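Local coordinates for fat acid-binding protein (PDB 3NYI) that probably binds long-chain fatty acids, as a DegV-family protein that carries a bound stearic acid, at residues D45-R48 with D49-Y52; G145-F148 with E149-M152; G210-R213 with N214-K217; E230-K233 with D234-I237. All blocks are in the same frame, centred on the assembly; numbering follows the deposited sequence.

Contact 1 of 4, residues D45-R48 with D49-Y52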
ATOM      1  N   ASP A  45     -18.089   5.512  -0.270  1.00 41.12           N
ATOM      2  CA  ASP A  45     -18.924   6.565   0.322  1.00 46.66           C
ATOM      3  C   ASP A  45     -18.255   7.938   0.248  1.00 40.99           C
ATOM      4  O   ASP A  45     -18.854   8.954   0.590  1.00 37.39           O
ATOM      5  CB  ASP A  45     -19.272   6.238   1.783  1.00 45.23           C
ATOM      6  CG  ASP A  45     -19.985   4.907   1.930  1.00 47.66           C
ATOM      7  OD1 ASP A  45     -20.861   4.592   1.089  1.00 52.34           O
ATOM      8  OD2 ASP A  45     -19.670   4.173   2.887  1.00 42.45           O
ATOM      9  N   ILE A  46     -17.004   7.963  -0.188  1.00 37.02           N
ATOM     10  CA  ILE A  46     -16.237   9.200  -0.255  1.00 38.08           C
ATOM     11  C   ILE A  46     -15.067   8.966  -1.187  1.00 37.15           C
ATOM     12  O   ILE A  46     -14.633   7.829  -1.350  1.00 37.21           O
ATOM     13  CB  ILE A  46     -15.702   9.631   1.133  1.00 39.47           C
ATOM     14  CG1 ILE A  46     -15.059  11.016   1.046  1.00 39.93           C
ATOM     15  CG2 ILE A  46     -14.709   8.598   1.689  1.00 36.66           C
ATOM     16  CD1 ILE A  46     -14.496  11.511   2.348  1.00 47.14           C
ATOM     17  N   THR A  47     -14.561  10.025  -1.807  1.00 40.01           N
ATOM     18  CA  THR A  47     -13.469   9.861  -2.767  1.00 39.69           C
ATOM     19  C   THR A  47     -12.126  10.268  -2.188  1.00 35.48           C
ATOM     20  O   THR A  47     -12.036  11.060  -1.242  1.00 36.14           O
ATOM     21  CB  THR A  47     -13.686  10.678  -4.053  1.00 42.99           C
ATOM     22  OG1 THR A  47     -13.321  12.042  -3.815  1.00 42.57           O
ATOM     23  CG2 THR A  47     -15.136  10.593  -4.513  1.00 50.86           C
ATOM     24  N   ARG A  48     -11.076   9.731  -2.794  1.00 36.74           N
ATOM     25  CA  ARG A  48      -9.726   9.994  -2.355  1.00 31.65           C
ATOM     26  C   ARG A  48      -9.427  11.493  -2.400  1.00 40.81           C
ATOM     27  O   ARG A  48      -8.902  12.064  -1.443  1.00 31.19           O
ATOM     28  CB  ARG A  48      -8.763   9.216  -3.244  1.00 38.52           C
ATOM     29  CG  ARG A  48      -7.328   9.391  -2.887  1.00 33.53           C
ATOM     30  CD  ARG A  48      -6.663  10.259  -3.899  1.00 37.96           C
ATOM     31  NE  ARG A  48      -5.218  10.198  -3.759  1.00 34.94           N
ATOM     32  CZ  ARG A  48      -4.401  11.136  -4.211  1.00 35.53           C
ATOM     33  NH1 ARG A  48      -4.911  12.194  -4.819  1.00 35.42           N
ATOM     34  NH2 ARG A  48      -3.087  11.020  -4.049  1.00 26.55           N
ATOM     35  N   ASP A  49      -9.782  12.140  -3.504  1.00 39.54           N
ATOM     36  CA  ASP A  49      -9.508  13.566  -3.635  1.00 38.27           C
ATOM     37  C   ASP A  49     -10.220  14.421  -2.576  1.00 41.68           C
ATOM     38  O   ASP A  49      -9.630  15.370  -2.057  1.00 43.94           O
ATOM     39  CB  ASP A  49      -9.799  14.051  -5.062  1.00 46.50           C
ATOM     40  CG  ASP A  49      -8.747  13.576  -6.063  1.00 49.90           C
ATOM     41  OD1 ASP A  49      -7.796  12.874  -5.654  1.00 47.71           O
ATOM     42  OD2 ASP A  49      -8.866  13.898  -7.261  1.00 54.57           O
ATOM     43  N   GLU A  50     -11.469  14.080  -2.245  1.00 39.47           N
ATOM     44  CA  GLU A  50     -12.227  14.828  -1.239  1.00 48.71           C
ATOM     45  C   GLU A  50     -11.548  14.758   0.117  1.00 46.60           C
ATOM     46  O   GLU A  50     -11.484  15.746   0.848  1.00 44.46           O
ATOM     47  CB  GLU A  50     -13.626  14.255  -1.055  1.00 56.08           C
ATOM     48  CG  GLU A  50     -14.496  14.185  -2.276  1.00 68.32           C
ATOM     49  CD  GLU A  50     -15.854  13.611  -1.932  1.00 76.84           C
ATOM     50  OE1 GLU A  50     -16.102  12.428  -2.241  1.00 71.97           O
ATOM     51  OE2 GLU A  50     -16.663  14.341  -1.322  1.00 87.68           O
ATOM     52  N   CYS A  51     -11.077  13.568   0.469  1.00 38.04           N
ATOM     53  CA  CYS A  51     -10.423  13.380   1.753  1.00 38.30           C
ATOM     54  C   CYS A  51      -9.167  14.240   1.868  1.00 40.61           C
ATOM     55  O   CYS A  51      -8.940  14.878   2.892  1.00 38.96           O
ATOM     56  CB  CYS A  51     -10.085  11.902   1.969  1.00 36.39           C
ATOM     57  SG  CYS A  51      -9.439  11.531   3.604  1.00 42.04           S
ATOM     58  N   TYR A  52      -8.340  14.246   0.824  1.00 35.59           N
ATOM     59  CA  TYR A  52      -7.132  15.054   0.856  1.00 33.09           C
ATOM     60  C   TYR A  52      -7.510  16.524   1.046  1.00 39.45           C
ATOM     61  O   TYR A  52      -6.835  17.267   1.764  1.00 38.23           O
ATOM     62  CB  TYR A  52      -6.334  14.887  -0.433  1.00 27.07           C
ATOM     63  CG  TYR A  52      -5.329  13.735  -0.434  1.00 33.10           C
ATOM     64  CD1 TYR A  52      -5.721  12.435  -0.730  1.00 33.80           C
ATOM     65  CD2 TYR A  52      -3.981  13.964  -0.180  1.00 32.55           C
ATOM     66  CE1 TYR A  52      -4.784  11.386  -0.755  1.00 29.76           C
ATOM     67  CE2 TYR A  52      -3.041  12.925  -0.206  1.00 29.32           C
ATOM     68  CZ  TYR A  52      -3.450  11.644  -0.491  1.00 29.80           C
ATOM     69  OH  TYR A  52      -2.516  10.612  -0.521  1.00 25.91           O
TER
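Thr47 is the N-cap of helix 48-57, and the first turn closes behind it through two i to i+4 backbone bonds, Cys51 N to Thr47 O (3.2 Å) and Tyr52 N to Arg48 O (3.2 Å). The carboxylate of Glu50 folds back to the start of the helix: OE1 accepts from Thr47 N at 2.9 Å, the donor standing 36° out of the carboxylate plane. In return Glu50 N donates to Thr47 OG1, a bond less certain in detail because the placing of that hydroxyl is doubtful. This reciprocal exchange is a capping box, the classic way for a helix start to satisfy its first amides. Ile46 lays CG1 along Glu50 OE1 and turns its far methyl toward Cys51, beside Phe34 and Ile274. On another side of the turn Arg48 carries CG anti to the backbone N (chi1 -179°), then bends at chi2, which brings the guanidinium over one face of the Tyr52 ring, an off-centre cation-pi contact with CZ 4.0 Å from the ring centroid. The two planes are 38° apart. At the guanidinium edge NH1 makes a salt bridge to Asp49 OD1 (3.1 Å), with OD1 close to the guanidinium plane. Replacing Arg48 by an alanine would probably leave Asp49 OD1 without this cationic mate and uncover a face of Tyr52, besides losing the bonds from NE to Ile272 O and from NH2 to Gly243 O. Tyr52 OH also bonds to Ile272 O, while Lys246 pairs with Asp49 OD2; the Tyr52 side chain lies about 7 Å from the bound stearic acid.

Contact 2 of 4, residues G145-F148 with E149-M152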
ATOM      1  N   GLY A 145       0.610 -18.292 -16.284  1.00 44.97           N
ATOM      2  CA  GLY A 145       0.312 -19.712 -16.251  1.00 44.64           C
ATOM      3  C   GLY A 145       0.912 -20.517 -15.112  1.00 43.72           C
ATOM      4  O   GLY A 145       0.825 -21.741 -15.112  1.00 43.85           O
ATOM      5  N   LEU A 146       1.522 -19.850 -14.139  1.00 36.38           N
ATOM      6  CA  LEU A 146       1.950 -20.542 -12.926  1.00 36.26           C
ATOM      7  C   LEU A 146       0.727 -21.014 -12.160  1.00 43.59           C
ATOM      8  O   LEU A 146      -0.305 -20.348 -12.172  1.00 38.70           O
ATOM      9  CB  LEU A 146       2.771 -19.613 -12.024  1.00 41.74           C
ATOM     10  CG  LEU A 146       4.278 -19.553 -12.269  1.00 44.61           C
ATOM     11  CD1 LEU A 146       4.579 -18.957 -13.631  1.00 41.09           C
ATOM     12  CD2 LEU A 146       4.955 -18.752 -11.168  1.00 38.66           C
ATOM     13  N   SER A 147       0.847 -22.155 -11.487  1.00 48.54           N
ATOM     14  CA  SER A 147      -0.207 -22.639 -10.597  1.00 41.49           C
ATOM     15  C   SER A 147      -0.209 -21.835  -9.304  1.00 41.82           C
ATOM     16  O   SER A 147       0.781 -21.180  -8.976  1.00 33.36           O
ATOM     17  CB  SER A 147       0.046 -24.093 -10.236  1.00 46.56           C
ATOM     18  OG  SER A 147       1.156 -24.180  -9.363  1.00 44.28           O
ATOM     19  N   PHE A 148      -1.306 -21.905  -8.549  1.00 38.95           N
ATOM     20  CA  PHE A 148      -1.349 -21.234  -7.259  1.00 39.66           C
ATOM     21  C   PHE A 148      -0.164 -21.648  -6.386  1.00 39.42           C
ATOM     22  O   PHE A 148       0.462 -20.812  -5.741  1.00 35.28           O
ATOM     23  CB  PHE A 148      -2.672 -21.505  -6.534  1.00 38.66           C
ATOM     24  CG  PHE A 148      -2.765 -20.848  -5.184  1.00 42.63           C
ATOM     25  CD1 PHE A 148      -2.981 -19.487  -5.077  1.00 44.32           C
ATOM     26  CD2 PHE A 148      -2.627 -21.593  -4.022  1.00 43.25           C
ATOM     27  CE1 PHE A 148      -3.053 -18.878  -3.840  1.00 45.66           C
ATOM     28  CE2 PHE A 148      -2.701 -20.989  -2.783  1.00 41.95           C
ATOM     29  CZ  PHE A 148      -2.917 -19.631  -2.691  1.00 41.55           C
ATOM     30  N   GLU A 149       0.147 -22.939  -6.373  1.00 41.77           N
ATOM     31  CA  GLU A 149       1.245 -23.436  -5.548  1.00 47.41           C
ATOM     32  C   GLU A 149       2.594 -22.855  -5.968  1.00 41.19           C
ATOM     33  O   GLU A 149       3.406 -22.482  -5.123  1.00 40.33           O
ATOM     34  CB  GLU A 149       1.299 -24.967  -5.569  1.00 50.25           C
ATOM     35  CG  GLU A 149       0.248 -25.633  -4.689  1.00 59.92           C
ATOM     36  CD  GLU A 149      -1.162 -25.502  -5.244  1.00 65.51           C
ATOM     37  OE1 GLU A 149      -1.314 -25.372  -6.483  1.00 59.26           O
ATOM     38  OE2 GLU A 149      -2.120 -25.536  -4.436  1.00 69.38           O
ATOM     39  N   GLN A 150       2.829 -22.786  -7.274  1.00 33.34           N
ATOM     40  CA  GLN A 150       4.078 -22.226  -7.782  1.00 36.99           C
ATOM     41  C   GLN A 150       4.219 -20.759  -7.386  1.00 36.99           C
ATOM     42  O   GLN A 150       5.315 -20.294  -7.075  1.00 33.28           O
ATOM     43  CB  GLN A 150       4.162 -22.377  -9.298  1.00 43.72           C
ATOM     44  CG  GLN A 150       4.137 -23.824  -9.764  1.00 49.97           C
ATOM     45  CD  GLN A 150       4.119 -23.948 -11.272  1.00 57.61           C
ATOM     46  OE1 GLN A 150       3.339 -23.283 -11.954  1.00 48.46           O
ATOM     47  NE2 GLN A 150       4.986 -24.805 -11.805  1.00 67.70           N
ATOM     48  N   ALA A 151       3.104 -20.033  -7.401  1.00 35.15           N
ATOM     49  CA  ALA A 151       3.133 -18.614  -7.074  1.00 33.91           C
ATOM     50  C   ALA A 151       3.401 -18.432  -5.585  1.00 30.99           C
ATOM     51  O   ALA A 151       4.169 -17.560  -5.179  1.00 28.51           O
ATOM     52  CB  ALA A 151       1.818 -17.939  -7.476  1.00 38.17           C
HETATM   53  N   MSE A 152       2.760 -19.259  -4.766  1.00 32.62           N
HETATM   54  CA  MSE A 152       2.914 -19.143  -3.323  1.00 36.41           C
HETATM   55  C   MSE A 152       4.346 -19.453  -2.901  1.00 32.34           C
HETATM   56  O   MSE A 152       4.836 -18.897  -1.930  1.00 33.45           O
HETATM   57  CB  MSE A 152       1.919 -20.047  -2.584  1.00 37.86           C
HETATM   58  CG  MSE A 152       0.468 -19.589  -2.703  1.00 36.32           C
HETATM   59 SE   MSE A 152       0.198 -17.797  -1.953  0.69 41.10          SE
HETATM   60  CE  MSE A 152       0.935 -18.178  -0.197  1.00 38.29           C
TER
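Ser147 and Gln150 trade hydrogen bonds at the start of helix 148-161. The side-chain carbonyl of Gln150 accepts from Ser147 N through OE1 at 2.8 Å, with the N-H pointing nearly straight at it (165°), and Gln150 N donates to Ser147 OG at 3.0 Å. Together they make a capping box in which a glutamine does the work often given to glutamate. The serine hydroxyl reaches the amide because OG sits between the backbone N and carbonyl carbon (chi1 71°). Backbone bonds from Ala151 N to Ser147 O and from Met152 N to Phe148 O carry the turn onward. Leu146 rests CB near Gln150 OE1 and CG near Gln150 CB. Farther along, selenomethionine Met152 lies alongside Phe148, its CG over one ring face, a CH-pi contact 3.6 Å from the centroid; SE stands obliquely at 4.4 Å from that centroid, a Met-aromatic contact. Gly145, with positive phi, ends the preceding helix in a Schellman motif, so the chain turns from helix 128-143 into the next within a few residues. Phe138 and Met141 of helix 128-143 pack on Ala151, while Cys120 and Ile122 of strand 119-123 touch Phe148 and Met152 respectively.

Contact 3 of 4, residues G210-R213 with N214-K217; sequences GRNR and NKLK
Leu216 presses back on the chain that leads into its own helix, and here the turn is most closely packed. Its CD2 meets Gly210 N at 3.6 Å, while CD1 lies against the backbone of Asn212. A side chain on Gly210 would point at this methyl: the place a CB would occupy is only 3.1 Å from CD2, and the bare glycine probably lets strand 203-210 run close to the helix start. Thr167 and Val196, from neighbouring strands of the sheet, also touch the leucine. Alongside this packing Leu216 N bonds to Asn212 O at 2.8 Å, and Lys217 N to Arg213 O at 3.0 Å.

The solvent side is built on Asn212, the N-cap of helix 213-231. With CG anti to the backbone N (chi1 174°), its amide swings round to the start of the helix, and OD1 accepts from Lys215 N at 2.9 Å, in the carbonyl plane and on a lone pair. Lys215 lays CG and CD near this asparagine before its chain bends off. Asn214, also exposed, receives a weak bond at OD1 from Lys217 NZ.

Between the two sides, Arg213 and Lys217 run their aliphatic parts past each other, CG to CE at 4.0 Å, and Arg213 NE stays 4.8 Å from Lys217 NZ. Both cations form salt bridges with Glu248 OE2, and Arg213 NH1 also bonds to Tyr283 O. The shared carboxylate probably offsets the like charges, allowing arginine and lysine to sit one helical turn apart on the inner side of the helix.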
ATOM      1  N   GLY A 210      15.671  15.709   6.905  1.00 33.31           N
ATOM      2  CA  GLY A 210      15.916  16.943   6.172  1.00 34.48           C
ATOM      3  C   GLY A 210      14.825  17.961   6.443  1.00 37.19           C
ATOM      4  O   GLY A 210      13.941  17.720   7.269  1.00 35.86           O
ATOM      5  N   ARG A 211      14.866  19.082   5.729  1.00 37.97           N
ATOM      6  CA  ARG A 211      13.950  20.197   5.990  1.00 40.63           C
ATOM      7  C   ARG A 211      13.277  20.704   4.721  1.00 45.20           C
ATOM      8  O   ARG A 211      12.113  21.098   4.736  1.00 48.60           O
ATOM      9  CB  ARG A 211      14.700  21.354   6.657  1.00 40.64           C
ATOM     10  CG  ARG A 211      15.233  21.034   8.039  1.00 44.65           C
ATOM     11  CD  ARG A 211      16.067  22.177   8.584  1.00 48.62           C
ATOM     12  NE  ARG A 211      16.652  21.844   9.881  1.00 47.24           N
ATOM     13  CZ  ARG A 211      15.994  21.904  11.032  1.00 48.72           C
ATOM     14  NH1 ARG A 211      14.722  22.290  11.054  1.00 40.84           N
ATOM     15  NH2 ARG A 211      16.612  21.580  12.162  1.00 55.85           N
ATOM     16  N   ASN A 212      14.026  20.705   3.626  1.00 40.33           N
ATOM     17  CA  ASN A 212      13.529  21.218   2.361  1.00 39.65           C
ATOM     18  C   ASN A 212      12.886  20.102   1.537  1.00 39.42           C
ATOM     19  O   ASN A 212      13.470  19.039   1.368  1.00 37.72           O
ATOM     20  CB  ASN A 212      14.686  21.864   1.590  1.00 38.09           C
ATOM     21  CG  ASN A 212      14.290  22.306   0.203  1.00 43.98           C
ATOM     22  OD1 ASN A 212      14.491  21.583  -0.770  1.00 46.71           O
ATOM     23  ND2 ASN A 212      13.731  23.513   0.101  1.00 51.63           N
ATOM     24  N   ARG A 213      11.680  20.349   1.033  1.00 36.47           N
ATOM     25  CA  ARG A 213      10.956  19.358   0.243  1.00 38.80           C
ATOM     26  C   ARG A 213      11.802  18.766  -0.889  1.00 36.58           C
ATOM     27  O   ARG A 213      11.884  17.544  -1.042  1.00 37.84           O
ATOM     28  CB  ARG A 213       9.679  19.973  -0.330  1.00 43.05           C
ATOM     29  CG  ARG A 213       8.853  19.025  -1.187  1.00 44.32           C
ATOM     30  CD  ARG A 213       8.215  17.916  -0.354  1.00 40.51           C
ATOM     31  NE  ARG A 213       7.080  17.305  -1.045  1.00 41.81           N
ATOM     32  CZ  ARG A 213       6.232  16.446  -0.484  1.00 37.05           C
ATOM     33  NH1 ARG A 213       6.399  16.087   0.780  1.00 31.78           N
ATOM     34  NH2 ARG A 213       5.221  15.942  -1.186  1.00 33.82           N
ATOM     35  N   ASN A 214      12.424  19.629  -1.687  1.00 37.92           N
ATOM     36  CA  ASN A 214      13.211  19.152  -2.819  1.00 39.97           C
ATOM     37  C   ASN A 214      14.424  18.331  -2.397  1.00 35.02           C
ATOM     38  O   ASN A 214      14.751  17.326  -3.029  1.00 38.46           O
ATOM     39  CB  ASN A 214      13.624  20.308  -3.737  1.00 43.42           C
ATOM     40  CG  ASN A 214      12.500  20.743  -4.659  1.00 53.49           C
ATOM     41  OD1 ASN A 214      11.437  20.121  -4.693  1.00 56.41           O
ATOM     42  ND2 ASN A 214      12.726  21.813  -5.408  1.00 58.36           N
ATOM     43  N   LYS A 215      15.093  18.760  -1.333  1.00 32.54           N
ATOM     44  CA  LYS A 215      16.234  18.008  -0.814  1.00 36.62           C
ATOM     45  C   LYS A 215      15.791  16.660  -0.235  1.00 36.04           C
ATOM     46  O   LYS A 215      16.478  15.650  -0.375  1.00 31.71           O
ATOM     47  CB  LYS A 215      16.982  18.823   0.240  1.00 38.87           C
ATOM     48  CG  LYS A 215      17.808  19.976  -0.334  1.00 46.90           C
ATOM     49  CD  LYS A 215      18.359  20.865   0.773  1.00 59.59           C
ATOM     50  CE  LYS A 215      19.761  21.369   0.445  1.00 74.92           C
ATOM     51  NZ  LYS A 215      20.816  20.519   1.070  1.00 78.41           N
ATOM     52  N   LEU A 216      14.640  16.645   0.422  1.00 28.12           N
ATOM     53  CA  LEU A 216      14.121  15.394   0.963  1.00 27.20           C
ATOM     54  C   LEU A 216      13.814  14.408  -0.154  1.00 28.51           C
ATOM     55  O   LEU A 216      14.099  13.226  -0.022  1.00 29.08           O
ATOM     56  CB  LEU A 216      12.869  15.635   1.818  1.00 25.93           C
ATOM     57  CG  LEU A 216      13.134  16.168   3.227  1.00 31.20           C
ATOM     58  CD1 LEU A 216      11.942  16.990   3.736  1.00 32.20           C
ATOM     59  CD2 LEU A 216      13.460  15.026   4.186  1.00 33.75           C
ATOM     60  N   LYS A 217      13.233  14.890  -1.252  1.00 29.75           N
ATOM     61  CA  LYS A 217      12.929  14.004  -2.372  1.00 28.73           C
ATOM     62  C   LYS A 217      14.223  13.486  -2.997  1.00 29.21           C
ATOM     63  O   LYS A 217      14.291  12.341  -3.443  1.00 30.17           O
ATOM     64  CB  LYS A 217      12.050  14.694  -3.421  1.00 30.35           C
ATOM     65  CG  LYS A 217      10.640  15.006  -2.929  1.00 32.42           C
ATOM     66  CD  LYS A 217       9.770  15.642  -4.006  1.00 34.22           C
ATOM     67  CE  LYS A 217      10.256  17.037  -4.398  1.00 35.71           C
ATOM     68  NZ  LYS A 217       9.282  17.710  -5.300  1.00 38.36           N
TER

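Contact 4 of 4, residues E230-K233 with D234-I237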
ATOM      1  N   GLU A 230      22.653  -2.328  -4.764  1.00 35.98           N
ATOM      2  CA  GLU A 230      23.080  -3.491  -3.998  1.00 42.60           C
ATOM      3  C   GLU A 230      22.454  -4.774  -4.522  1.00 41.05           C
ATOM      4  O   GLU A 230      23.115  -5.806  -4.563  1.00 36.65           O
ATOM      5  CB  GLU A 230      22.756  -3.334  -2.508  1.00 39.35           C
ATOM      6  CG  GLU A 230      23.637  -2.332  -1.782  1.00 56.23           C
ATOM      7  CD  GLU A 230      23.156  -2.038  -0.367  1.00 71.13           C
ATOM      8  OE1 GLU A 230      22.065  -2.529   0.020  1.00 77.93           O
ATOM      9  OE2 GLU A 230      23.868  -1.308   0.355  1.00 71.54           O
ATOM     10  N   ASN A 231      21.192  -4.696  -4.943  1.00 27.71           N
ATOM     11  CA  ASN A 231      20.396  -5.892  -5.191  1.00 29.62           C
ATOM     12  C   ASN A 231      20.114  -6.231  -6.661  1.00 30.18           C
ATOM     13  O   ASN A 231      19.427  -7.209  -6.961  1.00 43.04           O
ATOM     14  CB  ASN A 231      19.095  -5.803  -4.401  1.00 27.71           C
ATOM     15  CG  ASN A 231      19.335  -5.860  -2.898  1.00 38.40           C
ATOM     16  OD1 ASN A 231      19.302  -4.840  -2.197  1.00 38.25           O
ATOM     17  ND2 ASN A 231      19.601  -7.055  -2.401  1.00 39.27           N
ATOM     18  N   ASN A 232      20.639  -5.404  -7.554  1.00 28.30           N
ATOM     19  CA  ASN A 232      20.571  -5.644  -8.990  1.00 37.34           C
ATOM     20  C   ASN A 232      19.325  -4.961  -9.519  1.00 33.73           C
ATOM     21  O   ASN A 232      18.253  -5.547  -9.565  1.00 34.21           O
ATOM     22  CB  ASN A 232      20.565  -7.144  -9.307  1.00 39.54           C
ATOM     23  CG  ASN A 232      20.935  -7.435 -10.741  1.00 46.14           C
ATOM     24  OD1 ASN A 232      20.748  -6.593 -11.628  1.00 44.73           O
ATOM     25  ND2 ASN A 232      21.484  -8.627 -10.979  1.00 44.86           N
ATOM     26  N   LYS A 233      19.492  -3.704  -9.891  1.00 26.90           N
ATOM     27  CA  LYS A 233      18.391  -2.860 -10.309  1.00 36.28           C
ATOM     28  C   LYS A 233      17.554  -3.474 -11.442  1.00 32.06           C
ATOM     29  O   LYS A 233      16.334  -3.285 -11.489  1.00 29.37           O
ATOM     30  CB  LYS A 233      18.955  -1.511 -10.723  1.00 33.27           C
ATOM     31  CG  LYS A 233      17.948  -0.532 -11.232  1.00 40.61           C
ATOM     32  CD  LYS A 233      18.627   0.808 -11.502  1.00 51.19           C
ATOM     33  CE  LYS A 233      19.673   0.692 -12.601  1.00 54.96           C
ATOM     34  NZ  LYS A 233      19.062   0.559 -13.951  1.00 62.67           N
ATOM     35  N   ASP A 234      18.210  -4.217 -12.334  1.00 29.35           N
ATOM     36  CA  ASP A 234      17.531  -4.794 -13.494  1.00 28.44           C
ATOM     37  C   ASP A 234      16.484  -5.812 -13.067  1.00 28.52           C
ATOM     38  O   ASP A 234      15.585  -6.145 -13.838  1.00 24.50           O
ATOM     39  CB  ASP A 234      18.528  -5.502 -14.410  1.00 32.55           C
ATOM     40  CG  ASP A 234      19.504  -4.550 -15.077  1.00 49.69           C
ATOM     41  OD1 ASP A 234      19.147  -3.370 -15.289  1.00 51.62           O
ATOM     42  OD2 ASP A 234      20.628  -5.000 -15.397  1.00 54.57           O
ATOM     43  N   ASN A 235      16.613  -6.327 -11.850  1.00 27.83           N
ATOM     44  CA  ASN A 235      15.723  -7.381 -11.396  1.00 29.78           C
ATOM     45  C   ASN A 235      14.501  -6.881 -10.631  1.00 26.10           C
ATOM     46  O   ASN A 235      13.758  -7.689 -10.094  1.00 26.94           O
ATOM     47  CB  ASN A 235      16.487  -8.433 -10.594  1.00 33.32           C
ATOM     48  CG  ASN A 235      17.466  -9.235 -11.466  1.00 35.03           C
ATOM     49  OD1 ASN A 235      17.332  -9.296 -12.699  1.00 35.74           O
ATOM     50  ND2 ASN A 235      18.444  -9.853 -10.829  1.00 47.00           N
ATOM     51  N   PHE A 236      14.301  -5.566 -10.610  1.00 20.57           N
ATOM     52  CA  PHE A 236      13.178  -4.954  -9.865  1.00 23.22           C
ATOM     53  C   PHE A 236      12.170  -4.218 -10.745  1.00 22.99           C
ATOM     54  O   PHE A 236      12.521  -3.688 -11.800  1.00 25.74           O
ATOM     55  CB  PHE A 236      13.706  -3.965  -8.814  1.00 21.61           C
ATOM     56  CG  PHE A 236      14.322  -4.629  -7.626  1.00 22.32           C
ATOM     57  CD1 PHE A 236      13.617  -4.752  -6.444  1.00 19.72           C
ATOM     58  CD2 PHE A 236      15.616  -5.146  -7.700  1.00 22.55           C
ATOM     59  CE1 PHE A 236      14.184  -5.390  -5.338  1.00 23.17           C
ATOM     60  CE2 PHE A 236      16.193  -5.769  -6.596  1.00 26.00           C
ATOM     61  CZ  PHE A 236      15.480  -5.904  -5.428  1.00 21.33           C
ATOM     62  N   ILE A 237      10.918  -4.212 -10.295  1.00 23.30           N
ATOM     63  CA  ILE A 237       9.869  -3.336 -10.810  1.00 24.18           C
ATOM     64  C   ILE A 237       9.844  -2.075  -9.950  1.00 26.50           C
ATOM     65  O   ILE A 237       9.980  -2.156  -8.742  1.00 24.39           O
ATOM     66  CB  ILE A 237       8.489  -4.022 -10.664  1.00 24.94           C
ATOM     67  CG1 ILE A 237       8.432  -5.279 -11.535  1.00 30.50           C
ATOM     68  CG2 ILE A 237       7.353  -3.049 -11.008  1.00 29.42           C
ATOM     69  CD1 ILE A 237       8.649  -5.000 -13.024  1.00 39.55           C
TER
HETATM   70  O   HOH W   1      18.999 -10.281  -8.412  1.00 45.90           O
HETATM   71  O   HOH W   2      14.462  -1.600 -13.062  1.00 52.98           O
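Asp234 follows Lys233 in a short 3-10 turn, and its CB comes within 3.7 Å of Asn232 OD1. Its carboxylate has Lys233 nearby, but NZ stands 4.2 Å from OD1, too far for a salt bridge; that ammonium group bonds to Asp261 O. Next, Asn235 closes the turn: its N donates to Asn232 O at 2.9 Å, approaching from above the carbonyl plane. Its side-chain amide lies close to that of Asn232, the planes 35° apart; a water sits between Asn235 ND2 and Asn231 O, but the first approach is too short to be trusted and the second is weak. Helix 213-231 ends at Asn231; Asn232 leaves helical angles with positive phi, and the 3-10 turn passes the chain into strand 236-242, an alpha-to-beta connection that brings the helix onto the sheet holding this strand. Phe236 opens the strand, its N bonding to Lys233 O at 3.2 Å. The ring turns back toward the end of helix 213-231, with CG anti to the carbonyl carbon (chi1 -74°). It presents its edge to two backbone oxygens, CD2 meeting Asn232 O at 3.3 Å and CE2 meeting Asn231 O at 3.6 Å, while CE2 also touches Asn231 CB. An alanine in place of Phe236 would probably open a gap between the last helical turn and the sheet, where the ring also packs on Leu228 and Val289. A second water donates to both Lys233 O and Phe236 O, bridging the turn to the strand.

Contacts 1, 2, 3 and 4 come in series along the chain, each a local turn at a helix end. The first three lie where helices 48-57, 148-161 and 213-231 begin; contact 4 lies where helix 213-231 ends, its centre about 25 Å from that of contact 3. That helix links edge strand 203-210 to strand 236-242 of the same mixed sheet. Contact 2 lies beside strand 119-123 of the other sheet, its centre about 42 Å from that of contact 3. Contacts 1 and 3, about 9 Å apart at their nearest atoms, each have a side chain within 10 Å of the stearic acid, consistent with capped helix starts near the lipid, whereas contacts 2 and 4 are surface turns.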